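Local coordinates for protein putative lipase/esterase (Lactobacillus plantarum WCFS1, PDB 3BXP) that is a putative carboxylesterase of the alpha/beta-hydrolase superfamily and probably hydrolyses carboxylic ester bonds, at residues B[129-134]-B[190-195]; B[123-128]-B[178-183]. One frame throughout, in Å; residues are numbered along the deposited sequence.

Contact 1. Residues B[129-134]-B[190-195]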
loop_
_atom_site.group_PDB
_atom_site.type_symbol
_atom_site.label_atom_id
_atom_site.label_comp_id
_atom_site.label_asym_id
_atom_site.label_seq_id
_atom_site.Cartn_x
_atom_site.Cartn_y
_atom_site.Cartn_z
ATOM N N VAL B 129 -1.765 12.047 -19.424
ATOM C CA VAL B 129 -2.017 12.879 -20.593
ATOM C C VAL B 129 -2.286 14.367 -20.311
ATOM O O VAL B 129 -1.738 15.233 -20.988
ATOM C CB VAL B 129 -3.225 12.308 -21.379
ATOM C CG1 VAL B 129 -3.655 13.238 -22.516
ATOM C CG2 VAL B 129 -2.869 10.947 -21.917
ATOM N N ALA B 130 -3.146 14.638 -19.332
ATOM C CA ALA B 130 -3.644 15.995 -19.051
ATOM C C ALA B 130 -2.566 16.875 -18.410
ATOM O O ALA B 130 -2.790 18.068 -18.280
ATOM C CB ALA B 130 -4.938 15.998 -18.141
ATOM N N THR B 131 -1.434 16.268 -18.021
ATOM C CA THR B 131 -0.380 16.943 -17.264
ATOM C C THR B 131 0.894 17.042 -18.102
ATOM O O THR B 131 1.951 17.507 -17.632
ATOM C CB THR B 131 -0.075 16.222 -15.888
ATOM O OG1 THR B 131 0.257 14.866 -16.149
ATOM C CG2 THR B 131 -1.229 16.300 -14.872
ATOM N N GLN B 132 0.798 16.623 -19.361
ATOM C CA GLN B 132 1.895 16.792 -20.361
ATOM C C GLN B 132 1.439 17.614 -21.573
ATOM O O GLN B 132 0.559 17.195 -22.323
ATOM C CB GLN B 132 2.368 15.441 -20.875
ATOM C CG GLN B 132 2.981 14.607 -19.841
ATOM C CD GLN B 132 3.347 13.235 -20.329
ATOM O OE1 GLN B 132 4.060 13.099 -21.311
ATOM N NE2 GLN B 132 2.894 12.205 -19.621
ATOM N N PRO B 133 2.046 18.794 -21.780
ATOM C CA PRO B 133 1.536 19.705 -22.816
ATOM C C PRO B 133 1.418 19.034 -24.184
ATOM O O PRO B 133 0.492 19.292 -24.939
ATOM C CB PRO B 133 2.591 20.823 -22.850
ATOM C CG PRO B 133 3.233 20.769 -21.468
ATOM C CD PRO B 133 3.211 19.335 -21.060
ATOM N N GLU B 134 2.377 18.187 -24.491
ATOM C CA GLU B 134 2.440 17.596 -25.817
ATOM C C GLU B 134 1.247 16.666 -25.960
ATOM O O GLU B 134 0.596 16.653 -27.004
ATOM C CB GLU B 134 3.743 16.817 -26.018
ATOM N N ALA B 190 5.132 15.427 -13.547
ATOM C CA ALA B 190 3.999 16.369 -13.669
ATOM C C ALA B 190 2.646 15.749 -13.275
ATOM O O ALA B 190 1.645 16.455 -13.138
ATOM C CB ALA B 190 3.911 16.915 -15.108
ATOM N N SER B 191 2.603 14.423 -13.166
ATOM C CA SER B 191 1.366 13.718 -12.820
ATOM C C SER B 191 0.905 14.243 -11.451
ATOM O O SER B 191 1.744 14.499 -10.586
ATOM C CB SER B 191 1.566 12.200 -12.756
ATOM O OG SER B 191 1.810 11.665 -14.049
ATOM N N LYS B 192 -0.401 14.401 -11.234
ATOM C CA LYS B 192 -0.876 14.904 -9.918
ATOM C C LYS B 192 -0.827 13.754 -8.913
ATOM O O LYS B 192 -0.835 12.578 -9.280
ATOM C CB LYS B 192 -2.306 15.424 -9.980
ATOM C CG LYS B 192 -2.567 16.515 -10.982
ATOM C CD LYS B 192 -1.666 17.721 -10.759
ATOM C CE LYS B 192 -1.880 18.752 -11.898
ATOM N NZ LYS B 192 -1.157 20.036 -11.658
ATOM N N PRO B 193 -0.769 14.079 -7.620
ATOM C CA PRO B 193 -0.716 13.066 -6.578
ATOM C C PRO B 193 -1.894 12.069 -6.629
ATOM O O PRO B 193 -3.029 12.400 -6.988
ATOM C CB PRO B 193 -0.772 13.906 -5.290
ATOM C CG PRO B 193 -0.131 15.150 -5.673
ATOM C CD PRO B 193 -0.669 15.424 -7.057
ATOM N N ALA B 194 -1.600 10.866 -6.161
ATOM C CA ALA B 194 -2.584 9.819 -6.181
ATOM C C ALA B 194 -2.652 9.010 -4.879
ATOM O O ALA B 194 -1.663 8.698 -4.260
ATOM C CB ALA B 194 -2.330 8.876 -7.387
ATOM N N PHE B 195 -3.869 8.698 -4.514
ATOM C CA PHE B 195 -4.175 7.687 -3.510
ATOM C C PHE B 195 -4.716 6.500 -4.244
ATOM O O PHE B 195 -5.753 6.549 -4.916
ATOM C CB PHE B 195 -5.209 8.265 -2.509
ATOM C CG PHE B 195 -5.634 7.308 -1.396
ATOM C CD1 PHE B 195 -6.608 6.342 -1.584
ATOM C CD2 PHE B 195 -5.087 7.429 -0.132
ATOM C CE1 PHE B 195 -6.961 5.501 -0.582
ATOM C CE2 PHE B 195 -5.452 6.574 0.865
ATOM C CZ PHE B 195 -6.402 5.594 0.639
HETATM O O HOH W 1 2.306 13.062 -16.447
#

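Contact 2. Residues B[123-128]-B[178-183]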
loop_
_atom_site.group_PDB
_atom_site.type_symbol
_atom_site.label_atom_id
_atom_site.label_comp_id
_atom_site.label_asym_id
_atom_site.label_seq_id
_atom_site.Cartn_x
_atom_site.Cartn_y
_atom_site.Cartn_z
ATOM N N VAL B 123 -9.145 7.626 -15.459
ATOM C CA VAL B 123 -8.506 8.588 -14.534
ATOM C C VAL B 123 -6.966 8.544 -14.566
ATOM O O VAL B 123 -6.273 9.576 -14.613
ATOM C CB VAL B 123 -9.100 8.441 -13.093
ATOM C CG1 VAL B 123 -8.351 9.328 -12.098
ATOM C CG2 VAL B 123 -10.590 8.798 -13.127
ATOM N N ALA B 124 -6.412 7.339 -14.493
ATOM C CA ALA B 124 -4.960 7.168 -14.456
ATOM C C ALA B 124 -4.370 7.646 -15.764
ATOM O O ALA B 124 -3.354 8.357 -15.824
ATOM C CB ALA B 124 -4.602 5.686 -14.147
ATOM N N THR B 125 -5.052 7.333 -16.848
ATOM C CA THR B 125 -4.567 7.778 -18.163
ATOM C C THR B 125 -4.660 9.322 -18.252
ATOM O O THR B 125 -3.743 9.987 -18.767
ATOM C CB THR B 125 -5.381 7.115 -19.271
ATOM O OG1 THR B 125 -5.207 5.680 -19.177
ATOM C CG2 THR B 125 -4.940 7.592 -20.694
ATOM N N TYR B 126 -5.778 9.877 -17.781
ATOM C CA TYR B 126 -5.984 11.327 -17.740
ATOM C C TYR B 126 -4.872 12.012 -16.958
ATOM O O TYR B 126 -4.321 13.094 -17.347
ATOM C CB TYR B 126 -7.368 11.688 -17.174
ATOM C CG TYR B 126 -7.723 13.142 -17.490
ATOM C CD1 TYR B 126 -8.257 13.478 -18.730
ATOM C CD2 TYR B 126 -7.532 14.142 -16.561
ATOM C CE1 TYR B 126 -8.580 14.783 -19.028
ATOM C CE2 TYR B 126 -7.821 15.457 -16.871
ATOM C CZ TYR B 126 -8.362 15.767 -18.087
ATOM O OH TYR B 126 -8.648 17.119 -18.354
ATOM N N ASN B 127 -4.523 11.387 -15.849
ATOM C CA ASN B 127 -3.543 11.970 -14.944
ATOM C C ASN B 127 -2.203 12.151 -15.674
ATOM O O ASN B 127 -1.441 13.113 -15.429
ATOM C CB ASN B 127 -3.385 11.141 -13.662
ATOM C CG ASN B 127 -2.732 11.930 -12.559
ATOM O OD1 ASN B 127 -2.798 13.170 -12.544
ATOM N ND2 ASN B 127 -2.056 11.243 -11.640
ATOM N N GLY B 128 -1.932 11.242 -16.593
ATOM C CA GLY B 128 -0.720 11.287 -17.419
ATOM C C GLY B 128 -0.762 12.233 -18.597
ATOM O O GLY B 128 0.071 13.093 -18.767
ATOM N N ALA B 178 -2.033 2.302 -28.965
ATOM C CA ALA B 178 -1.207 1.548 -28.029
ATOM C C ALA B 178 -0.553 2.469 -27.007
ATOM O O ALA B 178 -0.167 2.039 -25.926
ATOM C CB ALA B 178 -0.146 0.725 -28.768
ATOM N N ARG B 179 -0.471 3.752 -27.313
ATOM C CA ARG B 179 0.057 4.691 -26.325
ATOM C C ARG B 179 -0.815 4.774 -25.065
ATOM O O ARG B 179 -0.338 5.157 -23.982
ATOM C CB ARG B 179 0.173 6.088 -26.954
ATOM C CG ARG B 179 0.729 7.165 -26.031
ATOM C CD ARG B 179 0.743 8.526 -26.744
ATOM N NE ARG B 179 1.360 8.435 -28.072
ATOM N N LEU B 180 -2.088 4.392 -25.178
ATOM C CA LEU B 180 -3.027 4.545 -24.058
ATOM C C LEU B 180 -3.249 3.224 -23.392
ATOM O O LEU B 180 -4.089 3.124 -22.504
ATOM C CB LEU B 180 -4.356 5.100 -24.545
ATOM C CG LEU B 180 -4.270 6.501 -25.122
ATOM C CD1 LEU B 180 -5.602 6.932 -25.772
ATOM C CD2 LEU B 180 -3.762 7.455 -24.068
ATOM N N TRP B 181 -2.528 2.181 -23.829
ATOM C CA TRP B 181 -2.738 0.861 -23.195
ATOM C C TRP B 181 -2.315 0.802 -21.738
ATOM O O TRP B 181 -3.032 0.238 -20.896
ATOM C CB TRP B 181 -2.059 -0.244 -24.001
ATOM C CG TRP B 181 -2.797 -0.551 -25.218
ATOM C CD1 TRP B 181 -4.044 -0.118 -25.567
ATOM C CD2 TRP B 181 -2.335 -1.371 -26.306
ATOM N NE1 TRP B 181 -4.392 -0.624 -26.821
ATOM C CE2 TRP B 181 -3.357 -1.400 -27.276
ATOM C CE3 TRP B 181 -1.149 -2.081 -26.546
ATOM C CZ2 TRP B 181 -3.231 -2.113 -28.465
ATOM C CZ3 TRP B 181 -1.026 -2.782 -27.728
ATOM C CH2 TRP B 181 -2.063 -2.794 -28.670
ATOM N N ALA B 182 -1.136 1.344 -21.477
ATOM C CA ALA B 182 -0.441 1.236 -20.194
ATOM C C ALA B 182 -0.286 2.591 -19.550
ATOM O O ALA B 182 0.642 3.355 -19.852
ATOM C CB ALA B 182 0.913 0.561 -20.384
ATOM N N ALA B 183 -1.210 2.910 -18.641
ATOM C CA ALA B 183 -1.260 4.209 -18.016
ATOM C C ALA B 183 -0.010 4.526 -17.200
ATOM O O ALA B 183 0.363 5.651 -17.034
ATOM C CB ALA B 183 -2.501 4.348 -17.120
HETATM O O HOH W 2 -0.751 8.116 -16.485
#

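Contact 1. Residues B[129-134]-B[190-195]
With chi1 at 56°, T131 holds OG1 between its backbone N and carbonyl carbon and sends CG2 out beside the N; CG2 and CB thereby pack against A190 O, while OG1 lies alongside it, near S191 CA. K192 meets it from farther along the chain: chi2 of -57° bends the lysine, and its aliphatic stem slides past the threonine in the opposite direction. The example illustrates how one small branched residue can join two loops without a single direct hydrogen bond. T131 CB sits 3.3 Å from A190 O, and CG2 lies 3.4 Å from the same carbonyl oxygen before reaching K192 CE at 3.9 Å. Backbone and methyl then exchange roles, since A190 CB approaches T131 O at 3.3 Å. The polar traffic passes through a water. It donates to T131 OG1 at 2.7 Å and is bound by S191 OG at 2.8 Å, while Q132 NE2 adds a weak bond to it. OG1 is engaged on the helix side as well: its main partner is N127 O near the end of helix 118-129, and G128 O is a second that can only share the same proton. S191 OG is also held by T188 N. An alanine here would remove both OG1 and CG2, which would probably cost the water one of its partners, leave N127 O without its hydroxyl partner, and open a gap beside the K192 stem. The type I beta turn from V129 to Q132 separates helix 118-129 from helix 133-138, for which Q132 is the N-cap residue. Facing it is the loop that runs into strand 194-199. This is the packing of a helix-to-helix turn against the entrance of a parallel strand, within an alpha/beta-hydrolase fold.

Contact 2. Residues B[123-128]-B[178-183]
T125 meets the 178-183 segment through both of its branches, and tracing it outward shows how a helix can present a threonine as a largely apolar surface. CB serves as the fork. With chi1 at -61°, OG1 stands beside the backbone N and bonds to H121 O one helical turn back, which leaves its flank against A183 CB at 3.7 Å. CG2, the other tip, meets L180 CD2 at 3.6 Å, the two side chains crossing at about a right angle. The A183 methyl is shared, for A124 CB packs against it at 3.9 Å. Beside these methyls a water gives hydrogen bonds to A124 O, at 2.7 Å, and to A183 O, at 2.8 Å, bridging segments 123-128 and 178-183, which share no direct hydrogen bond; one turn earlier in the helix, H121 NE2 bonds to W181 O. L153 and I158 also lie against A124, and L87 of helix 85-99 touches T125, so the contact is buried. Helix 118-129 begins within a GxSxG sequence consistent with a nucleophile elbow, and the partner segment belongs to the excursion between strands 150-154 and 194-199, the connection that often carries the cap in alpha/beta hydrolases.

Overall arrangement
Contacts 1 and 2 lie about 10 Å apart, centre to centre, on the same side of the chain's centre. Their segments alternate along the sequence: 123-128, 129-134, 178-183, then 190-195. The first two form one continuous run through the end of helix 118-129 into helix 133-138; the later pair lies on the excursion that follows strand 150-154 and its return to strand 194-199. A probable hydrogen bond from N127 ND2 to K192 O, 3.0 Å, ties them together, and V129 packs near L180. The 1-2-4-3-5-6-7-8 strand order is that of alpha/beta hydrolases. Contact 2 joins the helix at the presumed nucleophile elbow, and contact 1 the turn that follows it, to successive parts of one excursion.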